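Local coordinates for galactose mutarotase-like protein (Clostridium acetobutylicum, PDB 3OS7) that probably binds carbohydrate and may interconvert the anomers of aldose sugars, as aldose 1-epimerases of the galactose mutarotase family do, at residues G49-R54 / A187-F192; E194-S199 / I266-K271; I205-F210 / S247-K252; S281-L286 / P302-I307. One frame throughout, in Å; residues are numbered along the deposited sequence.

Contact 1: G49-R54 / A187-F192; sequences GVTILR and AFNVPF
Strand 50-51, an outermost strand of the five-stranded antiparallel sheet near the N-terminus, runs on into a loop that meets the end of strand 178-189, and Leu53 and Phe188 form the single backbone bridge between them. Four hydrogen bonds cross. The bond from Arg54 N to Ala187 O is 2.8 Å long and almost straight at hydrogen (176°), although the donor stands above the carbonyl plane. Asn189 N gives to Ile52 O at 3.0 Å, and beyond the turn that holds the cis peptide before Pro191 the chain returns to let Thr51 N give to Phe192 O, also at 3.0 Å. The carboxamide of Asn189 reaches across to the loop: with CG beside its own backbone N (chi1 -72°), ND2 meets Thr51 O at 2.9 Å, the acceptor lying in the amide plane but the donor well above the carbonyl plane of Thr51. Its other branch, OD1, lies against Arg54 CA at 3.4 Å. On the apolar side Ile52 CG2 comes to the edge of the Phe188 ring, 3.7 Å from CD1, the two side chains running alongside one another, while Val50 CG1 packs 3.9 Å from Phe192 CD1. Arg54 heads elsewhere, its NH1 bonded to Val71 O and its guanidinium in a cation-pi contact with Tyr297. A water gives protons to both Ile52 O and Asn189 O, so Ile52 O is held by two donors. Where regular pairing is confined to one bridge, a side-chain amide, a water and the returning Phe192 carbonyl supply the remaining polar links between the two sheets.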
# COMPACT_ATOMS: atom_id res chain seq x y z
N GLY A 49 -2.77 11.62 -20.20
CA GLY A 49 -4.14 11.37 -19.82
C GLY A 49 -4.31 10.21 -18.85
O GLY A 49 -5.36 9.56 -18.84
N VAL A 50 -3.28 9.93 -18.05
CA VAL A 50 -3.30 8.76 -17.16
C VAL A 50 -3.44 9.25 -15.74
O VAL A 50 -2.73 10.19 -15.33
CB VAL A 50 -2.05 7.90 -17.31
CG1 VAL A 50 -1.99 6.82 -16.22
CG2 VAL A 50 -2.00 7.27 -18.72
N THR A 51 -4.38 8.66 -14.99
CA THR A 51 -4.47 8.87 -13.56
C THR A 51 -4.42 7.50 -12.88
O THR A 51 -5.30 6.66 -13.04
CB THR A 51 -5.69 9.72 -13.11
OG1 THR A 51 -5.73 9.77 -11.69
CG2 THR A 51 -7.00 9.18 -13.64
N ILE A 52 -3.35 7.29 -12.13
CA ILE A 52 -3.04 5.94 -11.60
C ILE A 52 -3.85 5.54 -10.36
O ILE A 52 -4.35 4.43 -10.27
CB ILE A 52 -1.56 5.84 -11.25
CG1 ILE A 52 -0.70 6.00 -12.50
CG2 ILE A 52 -1.26 4.52 -10.49
CD1 ILE A 52 0.81 6.00 -12.22
N LEU A 53 -3.93 6.43 -9.39
CA LEU A 53 -4.48 6.10 -8.08
C LEU A 53 -5.93 6.55 -7.96
O LEU A 53 -6.30 7.64 -8.41
CB LEU A 53 -3.69 6.77 -6.93
CG LEU A 53 -2.23 6.33 -6.79
CD1 LEU A 53 -1.42 7.23 -5.85
CD2 LEU A 53 -2.16 4.82 -6.39
N ARG A 54 -6.72 5.73 -7.28
CA ARG A 54 -8.12 6.06 -7.07
C ARG A 54 -8.23 7.23 -6.11
O ARG A 54 -7.76 7.15 -4.99
CB ARG A 54 -8.88 4.86 -6.53
CG ARG A 54 -10.39 5.09 -6.58
CD ARG A 54 -11.05 4.16 -5.65
NE ARG A 54 -12.49 4.13 -5.83
CZ ARG A 54 -13.35 3.83 -4.87
NH1 ARG A 54 -12.94 3.51 -3.65
NH2 ARG A 54 -14.65 3.81 -5.17
N ALA A 187 -4.88 1.59 -3.91
CA ALA A 187 -6.12 1.59 -4.71
C ALA A 187 -5.89 2.19 -6.10
O ALA A 187 -5.57 3.38 -6.22
CB ALA A 187 -7.22 2.37 -3.96
N PHE A 188 -6.06 1.35 -7.12
CA PHE A 188 -5.77 1.70 -8.50
C PHE A 188 -7.02 1.88 -9.35
O PHE A 188 -7.92 1.07 -9.29
CB PHE A 188 -4.91 0.61 -9.14
CG PHE A 188 -3.52 0.56 -8.57
CD1 PHE A 188 -2.53 1.38 -9.07
CD2 PHE A 188 -3.22 -0.26 -7.50
CE1 PHE A 188 -1.26 1.37 -8.52
CE2 PHE A 188 -1.96 -0.27 -6.96
CZ PHE A 188 -0.99 0.56 -7.48
N ASN A 189 -6.98 2.90 -10.20
CA ASN A 189 -8.03 3.11 -11.18
C ASN A 189 -7.96 2.00 -12.25
O ASN A 189 -6.91 1.77 -12.83
CB ASN A 189 -7.86 4.47 -11.86
CG ASN A 189 -8.20 5.63 -10.95
OD1 ASN A 189 -9.21 5.60 -10.23
ND2 ASN A 189 -7.39 6.67 -11.00
N VAL A 190 -9.09 1.34 -12.50
CA VAL A 190 -9.20 0.38 -13.59
C VAL A 190 -10.53 0.66 -14.32
O VAL A 190 -11.57 0.22 -13.87
CB VAL A 190 -9.16 -1.08 -13.08
CG1 VAL A 190 -9.21 -2.05 -14.23
CG2 VAL A 190 -7.92 -1.36 -12.19
N PRO A 191 -10.51 1.40 -15.44
CA PRO A 191 -9.39 1.88 -16.21
C PRO A 191 -8.71 3.12 -15.61
O PRO A 191 -9.30 3.84 -14.80
CB PRO A 191 -10.04 2.24 -17.55
CG PRO A 191 -11.34 2.78 -17.17
CD PRO A 191 -11.79 1.87 -16.03
N PHE A 192 -7.52 3.39 -16.09
CA PHE A 192 -6.71 4.52 -15.64
C PHE A 192 -6.56 5.61 -16.72
O PHE A 192 -5.87 6.61 -16.51
CB PHE A 192 -5.36 4.03 -15.14
CG PHE A 192 -4.60 3.15 -16.14
CD1 PHE A 192 -4.03 3.70 -17.27
CD2 PHE A 192 -4.46 1.79 -15.92
CE1 PHE A 192 -3.34 2.91 -18.16
CE2 PHE A 192 -3.77 1.00 -16.83
CZ PHE A 192 -3.20 1.57 -17.94
O HOH W 1 -4.07 2.37 -12.30

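Contact 2: E194-S199 / I266-K271. With EDO (1,2-ethanediol), chain I.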
# COMPACT_ATOMS: atom_id res chain seq x y z
N GLU A 194 -8.92 7.78 -19.95
CA GLU A 194 -10.23 8.05 -20.57
C GLU A 194 -10.35 7.37 -21.94
O GLU A 194 -9.36 7.12 -22.62
CB GLU A 194 -10.47 9.56 -20.72
CG GLU A 194 -11.88 9.97 -20.37
CD GLU A 194 -12.11 9.99 -18.87
OE1 GLU A 194 -12.25 8.90 -18.26
OE2 GLU A 194 -12.14 11.11 -18.29
N GLY A 195 -11.58 7.05 -22.33
CA GLY A 195 -11.82 6.41 -23.62
C GLY A 195 -11.43 4.95 -23.62
O GLY A 195 -11.14 4.37 -24.67
N SER A 196 -11.39 4.35 -22.44
CA SER A 196 -11.14 2.94 -22.33
C SER A 196 -12.23 2.33 -21.44
O SER A 196 -13.22 3.00 -21.17
CB SER A 196 -9.75 2.70 -21.77
OG SER A 196 -9.52 1.32 -21.85
N GLU A 197 -12.07 1.08 -21.02
CA GLU A 197 -13.10 0.41 -20.26
C GLU A 197 -12.43 -0.48 -19.23
O GLU A 197 -11.30 -0.93 -19.48
CB GLU A 197 -13.95 -0.46 -21.21
CG GLU A 197 -15.43 -0.41 -20.96
CD GLU A 197 -16.05 0.94 -21.35
OE1 GLU A 197 -16.19 1.22 -22.56
OE2 GLU A 197 -16.41 1.71 -20.43
N ASP A 198 -13.10 -0.79 -18.11
CA ASP A 198 -12.53 -1.70 -17.10
C ASP A 198 -12.13 -3.07 -17.69
O ASP A 198 -11.09 -3.64 -17.30
CB ASP A 198 -13.43 -1.84 -15.85
CG ASP A 198 -14.86 -2.28 -16.16
OD1 ASP A 198 -15.16 -2.58 -17.33
OD2 ASP A 198 -15.67 -2.32 -15.20
N SER A 199 -12.89 -3.57 -18.68
CA SER A 199 -12.64 -4.85 -19.36
C SER A 199 -11.39 -4.84 -20.25
O SER A 199 -10.95 -5.88 -20.72
CB SER A 199 -13.85 -5.21 -20.23
OG SER A 199 -14.11 -4.19 -21.19
N ILE A 266 -0.59 -3.12 -14.53
CA ILE A 266 -1.94 -3.06 -15.09
C ILE A 266 -1.75 -2.59 -16.53
O ILE A 266 -1.23 -1.50 -16.77
CB ILE A 266 -2.87 -2.09 -14.36
CG1 ILE A 266 -2.85 -2.35 -12.85
CG2 ILE A 266 -4.30 -2.17 -14.94
CD1 ILE A 266 -3.67 -1.28 -12.02
N GLU A 267 -2.13 -3.45 -17.48
CA GLU A 267 -1.91 -3.23 -18.91
C GLU A 267 -3.26 -2.94 -19.57
O GLU A 267 -4.22 -3.69 -19.38
CB GLU A 267 -1.30 -4.46 -19.59
CG GLU A 267 0.18 -4.69 -19.22
CD GLU A 267 0.80 -5.88 -19.89
OE1 GLU A 267 0.12 -6.58 -20.66
OE2 GLU A 267 2.01 -6.10 -19.64
N ASP A 268 -3.29 -1.85 -20.32
CA ASP A 268 -4.39 -1.53 -21.23
C ASP A 268 -3.84 -1.50 -22.65
O ASP A 268 -3.36 -0.47 -23.16
CB ASP A 268 -5.01 -0.19 -20.84
CG ASP A 268 -6.29 0.10 -21.57
OD1 ASP A 268 -6.48 -0.51 -22.66
OD2 ASP A 268 -7.09 0.92 -21.06
N ALA A 269 -3.87 -2.66 -23.28
CA ALA A 269 -3.37 -2.84 -24.63
C ALA A 269 -4.08 -1.90 -25.60
O ALA A 269 -3.45 -1.35 -26.49
CB ALA A 269 -3.50 -4.38 -25.08
N SER A 270 -5.36 -1.68 -25.39
CA SER A 270 -6.16 -0.80 -26.25
C SER A 270 -5.57 0.61 -26.32
O SER A 270 -5.73 1.31 -27.33
CB SER A 270 -7.64 -0.76 -25.79
OG SER A 270 -7.86 0.20 -24.75
N LYS A 271 -4.88 1.03 -25.25
CA LYS A 271 -4.22 2.34 -25.23
C LYS A 271 -2.69 2.25 -25.23
O LYS A 271 -2.00 3.25 -25.05
CB LYS A 271 -4.71 3.11 -24.00
CG LYS A 271 -6.20 3.38 -24.03
CD LYS A 271 -6.52 4.36 -25.16
CE LYS A 271 -7.97 4.81 -25.15
NZ LYS A 271 -8.16 5.88 -26.19
C1 EDO I . -10.03 7.07 -14.26
O1 EDO I . -10.84 8.03 -13.59
C2 EDO I . -10.49 6.97 -15.70
O2 EDO I . -10.08 8.16 -16.38
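Ser196 and Asp268 make the tight part of this surface contact, where the loop between strands 178-189 and 201-213 touches the end of strand 263-268. Ser196 OG gives its proton at 2.6 Å to Asp268 OD2, which accepts it on its syn lone pair, the side of the other carboxylate oxygen. Both side chains are turned with the outer group anti to the backbone N (chi1 -173° for Ser196, -171° for Asp268), and this brings hydroxyl and carboxylate together between the segments. Asp268 OD1 is engaged from its own segment: Ser270 OG donates to it at 2.6 Å, also on the syn side but 21° out of the carboxylate plane, and Lys271 N adds a weak bond. Asn200 ND2 completes the cluster by bonding to Ser196 OG. The looser side belongs to Lys271, an exposed residue whose chain bends at chi2 and then runs out along the loop backbone. Its contact is made by CE, 3.2 Å from Gly195 O and 3.7 Å from Glu194 O, whereas NZ stays 3.7 Å from Gly195 O. Further out, Glu194 turns away from the other segment and its OE1 accepts a hydrogen bond of 3.0 Å from O2 of an ethanediol, probably a remnant of the crystallisation liquor. With hydroxyl donors on each of its oxygens, the buried carboxylate of Asp268 is probably stabilised as the anion and its rotation restrained; the polar tie to the loop runs through Ser196, while Lys271 contributes a CE contact with the Gly195 carbonyl.

Contact 3: I205-F210 / S247-K252; sequences ISIDKF and SLFSLK
Ile207 CG1 takes the place between backbone N and carbonyl carbon (chi1 60°), leaving CG2 beside the N; Phe249 CG likewise lies beside its own N (chi1 -64°), and the Ile207 methyl meets one face of the Phe249 ring. Ile207 CG2 sits 3.8 Å from the centroid of the Phe249 ring, displaced toward the rim, a CH-pi contact. Phe210 brings CD1 to 3.7 Å from Phe249 CE1; the two rings are inclined at 59°. The backbones pair antiparallel with a beta bulge between the Ile207-Leu251 and Phe210-Phe249 bridges. Here Ser250 takes up the extra residue that the bulge puts into 207-210: its O takes Asp208 N at 2.8 Å, its OG takes Lys209 N at 3.1 Å, and its N gives to Lys209 O. At the far end Lys252 N donates to Ser206 O at 2.9 Å, and Ser206 OG returns a 3.0 Å bond nearly collinear with the Lys252 carbonyl, while itself receiving Gly263 N. A water links Lys252 NZ to Ile207 O and Asp208 O. Strand 246-256 lies between strand 201-213 on this flank and strand 285-289 on the other, with Tyr233 meeting the Phe249 ring and Trp211 NE1 bonded to Ser250 OG.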
# COMPACT_ATOMS: atom_id res chain seq x y z
N ILE A 205 1.04 -9.97 -11.78
CA ILE A 205 1.65 -9.90 -10.45
C ILE A 205 2.71 -11.00 -10.37
O ILE A 205 2.45 -12.13 -10.77
CB ILE A 205 0.64 -10.15 -9.31
CG1 ILE A 205 -0.58 -9.23 -9.40
CG2 ILE A 205 1.34 -9.97 -7.93
CD1 ILE A 205 -1.72 -9.63 -8.40
N SER A 206 3.86 -10.69 -9.78
CA SER A 206 4.97 -11.66 -9.71
C SER A 206 4.77 -12.63 -8.54
O SER A 206 5.51 -12.61 -7.56
CB SER A 206 6.32 -10.92 -9.62
OG SER A 206 6.39 -10.07 -8.48
N ILE A 207 3.73 -13.46 -8.65
CA ILE A 207 3.34 -14.35 -7.58
C ILE A 207 4.22 -15.59 -7.55
O ILE A 207 4.71 -16.04 -8.58
CB ILE A 207 1.86 -14.76 -7.69
CG1 ILE A 207 1.56 -15.49 -9.01
CG2 ILE A 207 0.96 -13.52 -7.51
CD1 ILE A 207 0.14 -16.16 -9.09
N ASP A 208 4.40 -16.10 -6.34
CA ASP A 208 5.09 -17.35 -6.07
C ASP A 208 4.03 -18.42 -5.77
O ASP A 208 3.68 -19.19 -6.65
CB ASP A 208 6.05 -17.14 -4.89
CG ASP A 208 6.95 -18.34 -4.63
OD1 ASP A 208 6.89 -19.34 -5.38
OD2 ASP A 208 7.75 -18.24 -3.67
N LYS A 209 3.46 -18.40 -4.56
CA LYS A 209 2.43 -19.36 -4.18
C LYS A 209 1.16 -18.64 -3.75
O LYS A 209 1.18 -17.48 -3.31
CB LYS A 209 2.91 -20.28 -3.04
CG LYS A 209 4.14 -21.12 -3.42
CD LYS A 209 4.41 -22.20 -2.42
CE LYS A 209 5.19 -21.67 -1.25
NZ LYS A 209 5.31 -22.69 -0.16
N PHE A 210 0.04 -19.33 -3.93
CA PHE A 210 -1.24 -18.95 -3.38
C PHE A 210 -1.38 -19.49 -1.94
O PHE A 210 -1.01 -20.64 -1.68
CB PHE A 210 -2.32 -19.53 -4.27
CG PHE A 210 -3.72 -19.35 -3.76
CD1 PHE A 210 -4.29 -18.10 -3.76
CD2 PHE A 210 -4.45 -20.43 -3.27
CE1 PHE A 210 -5.56 -17.91 -3.31
CE2 PHE A 210 -5.74 -20.24 -2.80
CZ PHE A 210 -6.30 -18.95 -2.82
N SER A 247 -7.60 -12.41 -2.87
CA SER A 247 -6.61 -13.48 -2.83
C SER A 247 -5.32 -13.06 -2.15
O SER A 247 -4.89 -11.92 -2.27
CB SER A 247 -6.26 -13.90 -4.25
OG SER A 247 -7.38 -14.46 -4.93
N LEU A 248 -4.66 -14.03 -1.52
CA LEU A 248 -3.37 -13.80 -0.87
C LEU A 248 -2.28 -14.62 -1.58
O LEU A 248 -2.40 -15.85 -1.70
CB LEU A 248 -3.46 -14.23 0.58
CG LEU A 248 -2.17 -14.25 1.39
CD1 LEU A 248 -1.52 -12.86 1.50
CD2 LEU A 248 -2.45 -14.88 2.78
N PHE A 249 -1.21 -13.94 -2.01
CA PHE A 249 -0.06 -14.60 -2.62
C PHE A 249 1.22 -14.25 -1.91
O PHE A 249 1.35 -13.15 -1.36
CB PHE A 249 0.08 -14.14 -4.07
CG PHE A 249 -1.08 -14.54 -4.95
CD1 PHE A 249 -1.19 -15.85 -5.45
CD2 PHE A 249 -2.06 -13.62 -5.25
CE1 PHE A 249 -2.27 -16.21 -6.26
CE2 PHE A 249 -3.12 -13.97 -6.06
CZ PHE A 249 -3.23 -15.28 -6.56
N SER A 250 2.19 -15.16 -1.94
CA SER A 250 3.58 -14.73 -1.75
C SER A 250 4.14 -14.19 -3.06
O SER A 250 3.64 -14.50 -4.13
CB SER A 250 4.44 -15.87 -1.20
OG SER A 250 4.24 -17.07 -1.90
N LEU A 251 5.22 -13.42 -2.96
CA LEU A 251 5.85 -12.78 -4.11
C LEU A 251 7.21 -13.38 -4.39
O LEU A 251 7.89 -13.86 -3.49
CB LEU A 251 6.03 -11.30 -3.85
CG LEU A 251 4.73 -10.47 -3.75
CD1 LEU A 251 5.06 -9.03 -3.39
CD2 LEU A 251 3.97 -10.55 -5.07
N LYS A 252 7.62 -13.29 -5.64
CA LYS A 252 8.99 -13.62 -6.04
C LYS A 252 9.43 -12.63 -7.09
O LYS A 252 8.61 -11.85 -7.60
CB LYS A 252 9.07 -15.05 -6.56
CG LYS A 252 8.21 -15.30 -7.80
CD LYS A 252 8.41 -16.71 -8.41
CE LYS A 252 7.79 -16.76 -9.79
NZ LYS A 252 7.71 -18.15 -10.30
O HOH W 2 4.77 -18.93 -9.18
O HOH W 3 6.12 -18.68 -1.33
O HOH W 4 9.25 -16.25 -2.97

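Contact 4: S281-L286 / P302-I307; sequences SEYKYL and PQTSII
Gln303 O is gripped by two successive backbone donors, Lys284 N at 2.9 Å and Tyr285 N at 3.1 Å, the second bond being the straighter (161° at hydrogen against 139°). Gln303 N answers by giving to Tyr285 O at 2.8 Å. Past this pairing Ile306 packs over one face of the Tyr285 ring. Ile306 CB stands 3.8 Å from the ring centroid, only 12° off its normal, in a CH-pi contact; Ile306 N lies over the same ring, 3.3 Å from Tyr285 CD1. Ile306 CG1, set anti to the backbone N, runs on toward Tyr285 CE2. Tyr285 OH reaches on to Val318 O, while Trp211 meets the ring edge-to-face. The extended Gln303 side chain doubles back to its own segment, where NE2 gives to Ser305 O at 2.9 Å, nearly in line with that carbonyl and close to the amide plane. On the other side of the sheet Tyr283 lies alongside Pro302, CD1 to CB 3.8 Å. Lys284 and Tyr285 both facing Gln303 make a classic beta bulge, set where the beta hairpin of strands 285-289 and 297-303 opens into its flanking loops.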
# COMPACT_ATOMS: atom_id res chain seq x y z
N SER A 281 12.29 -6.04 -2.31
CA SER A 281 12.31 -7.39 -1.74
C SER A 281 11.79 -7.46 -0.32
O SER A 281 11.49 -8.55 0.19
CB SER A 281 13.75 -7.94 -1.74
OG SER A 281 14.25 -8.06 -3.04
N GLU A 282 11.70 -6.31 0.36
CA GLU A 282 11.12 -6.28 1.69
C GLU A 282 9.65 -6.68 1.67
O GLU A 282 9.10 -7.12 2.71
CB GLU A 282 11.26 -4.89 2.33
CG GLU A 282 12.68 -4.58 2.86
CD GLU A 282 13.65 -4.16 1.78
OE1 GLU A 282 13.23 -3.81 0.66
OE2 GLU A 282 14.86 -4.18 2.04
N TYR A 283 9.01 -6.53 0.51
CA TYR A 283 7.60 -6.91 0.37
C TYR A 283 7.52 -8.36 -0.12
O TYR A 283 7.98 -8.68 -1.21
CB TYR A 283 6.87 -5.95 -0.55
CG TYR A 283 6.82 -4.56 0.01
CD1 TYR A 283 5.99 -4.27 1.08
CD2 TYR A 283 7.64 -3.57 -0.48
CE1 TYR A 283 5.97 -2.97 1.64
CE2 TYR A 283 7.63 -2.27 0.09
CZ TYR A 283 6.78 -1.98 1.13
OH TYR A 283 6.74 -0.70 1.67
N LYS A 284 7.01 -9.23 0.75
CA LYS A 284 7.06 -10.66 0.53
C LYS A 284 5.72 -11.32 0.21
O LYS A 284 5.68 -12.46 -0.26
CB LYS A 284 7.68 -11.28 1.77
CG LYS A 284 9.13 -10.71 1.99
CD LYS A 284 9.89 -11.33 3.08
CE LYS A 284 11.23 -10.54 3.31
NZ LYS A 284 12.09 -10.44 2.06
N TYR A 285 4.63 -10.61 0.48
CA TYR A 285 3.27 -11.09 0.27
C TYR A 285 2.44 -9.98 -0.35
O TYR A 285 2.85 -8.82 -0.36
CB TYR A 285 2.60 -11.55 1.59
CG TYR A 285 3.13 -12.86 2.09
CD1 TYR A 285 4.29 -12.90 2.89
CD2 TYR A 285 2.51 -14.06 1.76
CE1 TYR A 285 4.80 -14.12 3.32
CE2 TYR A 285 3.00 -15.28 2.22
CZ TYR A 285 4.15 -15.31 2.99
OH TYR A 285 4.64 -16.54 3.43
N LEU A 286 1.29 -10.36 -0.90
CA LEU A 286 0.43 -9.39 -1.54
C LEU A 286 -0.99 -9.90 -1.54
O LEU A 286 -1.23 -11.10 -1.76
CB LEU A 286 0.91 -9.15 -2.97
CG LEU A 286 0.11 -8.17 -3.83
CD1 LEU A 286 1.05 -7.48 -4.78
CD2 LEU A 286 -1.01 -8.87 -4.60
N PRO A 302 0.75 -4.76 -1.21
CA PRO A 302 1.99 -5.38 -0.77
C PRO A 302 2.07 -5.43 0.74
O PRO A 302 1.56 -4.54 1.41
CB PRO A 302 3.06 -4.47 -1.34
CG PRO A 302 2.42 -3.16 -1.50
CD PRO A 302 0.99 -3.43 -1.83
N GLN A 303 2.73 -6.48 1.24
CA GLN A 303 2.91 -6.68 2.69
C GLN A 303 4.27 -7.28 2.96
O GLN A 303 4.76 -8.08 2.18
CB GLN A 303 1.83 -7.65 3.27
CG GLN A 303 0.42 -7.36 2.88
CD GLN A 303 -0.64 -8.21 3.57
OE1 GLN A 303 -1.81 -7.85 3.55
NE2 GLN A 303 -0.24 -9.31 4.19
N THR A 304 4.87 -6.91 4.10
CA THR A 304 6.13 -7.53 4.52
C THR A 304 5.99 -8.96 4.99
O THR A 304 6.96 -9.72 5.04
CB THR A 304 6.79 -6.71 5.66
OG1 THR A 304 5.87 -6.62 6.78
CG2 THR A 304 7.14 -5.33 5.15
N SER A 305 4.78 -9.35 5.36
CA SER A 305 4.55 -10.64 5.94
C SER A 305 3.16 -11.13 5.57
O SER A 305 2.33 -10.38 5.08
CB SER A 305 4.70 -10.59 7.46
OG SER A 305 3.67 -9.89 8.13
N ILE A 306 2.95 -12.41 5.84
CA ILE A 306 1.68 -13.04 5.61
C ILE A 306 0.62 -12.41 6.53
O ILE A 306 0.92 -11.84 7.59
CB ILE A 306 1.80 -14.58 5.80
CG1 ILE A 306 0.63 -15.30 5.16
CG2 ILE A 306 1.96 -14.97 7.30
CD1 ILE A 306 0.84 -16.80 5.11
N ILE A 307 -0.63 -12.52 6.11
CA ILE A 307 -1.75 -12.16 6.97
C ILE A 307 -1.61 -12.92 8.30
O ILE A 307 -1.28 -14.11 8.28
CB ILE A 307 -3.09 -12.52 6.33
CG1 ILE A 307 -3.32 -11.73 5.05
CG2 ILE A 307 -4.26 -12.28 7.34
CD1 ILE A 307 -4.67 -12.06 4.35

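Contact 1 closes before contact 2 opens along the chain, contact 3 falls between the two segments of contact 2, and contact 4 comes last. Contacts 1 and 2 are neighbours, centres 10 Å apart, with Phe188 and Phe192 packed on Ile266. Contacts 3 and 4 have centres 9 Å apart and share adjacent strands 246-256 and 285-289, joined by probable hydrogen bonds from Leu286 N to Phe249 O and from Leu251 N to Lys284 O. The two pairs are well separated: contacts 1 and 4 have centres 23 Å apart, on opposite sides of the chain's centre, connected by neighbouring strands 178-189 and 297-303. The four thus form two clusters in different regions of the beta-rich aldose 1-epimerase fold.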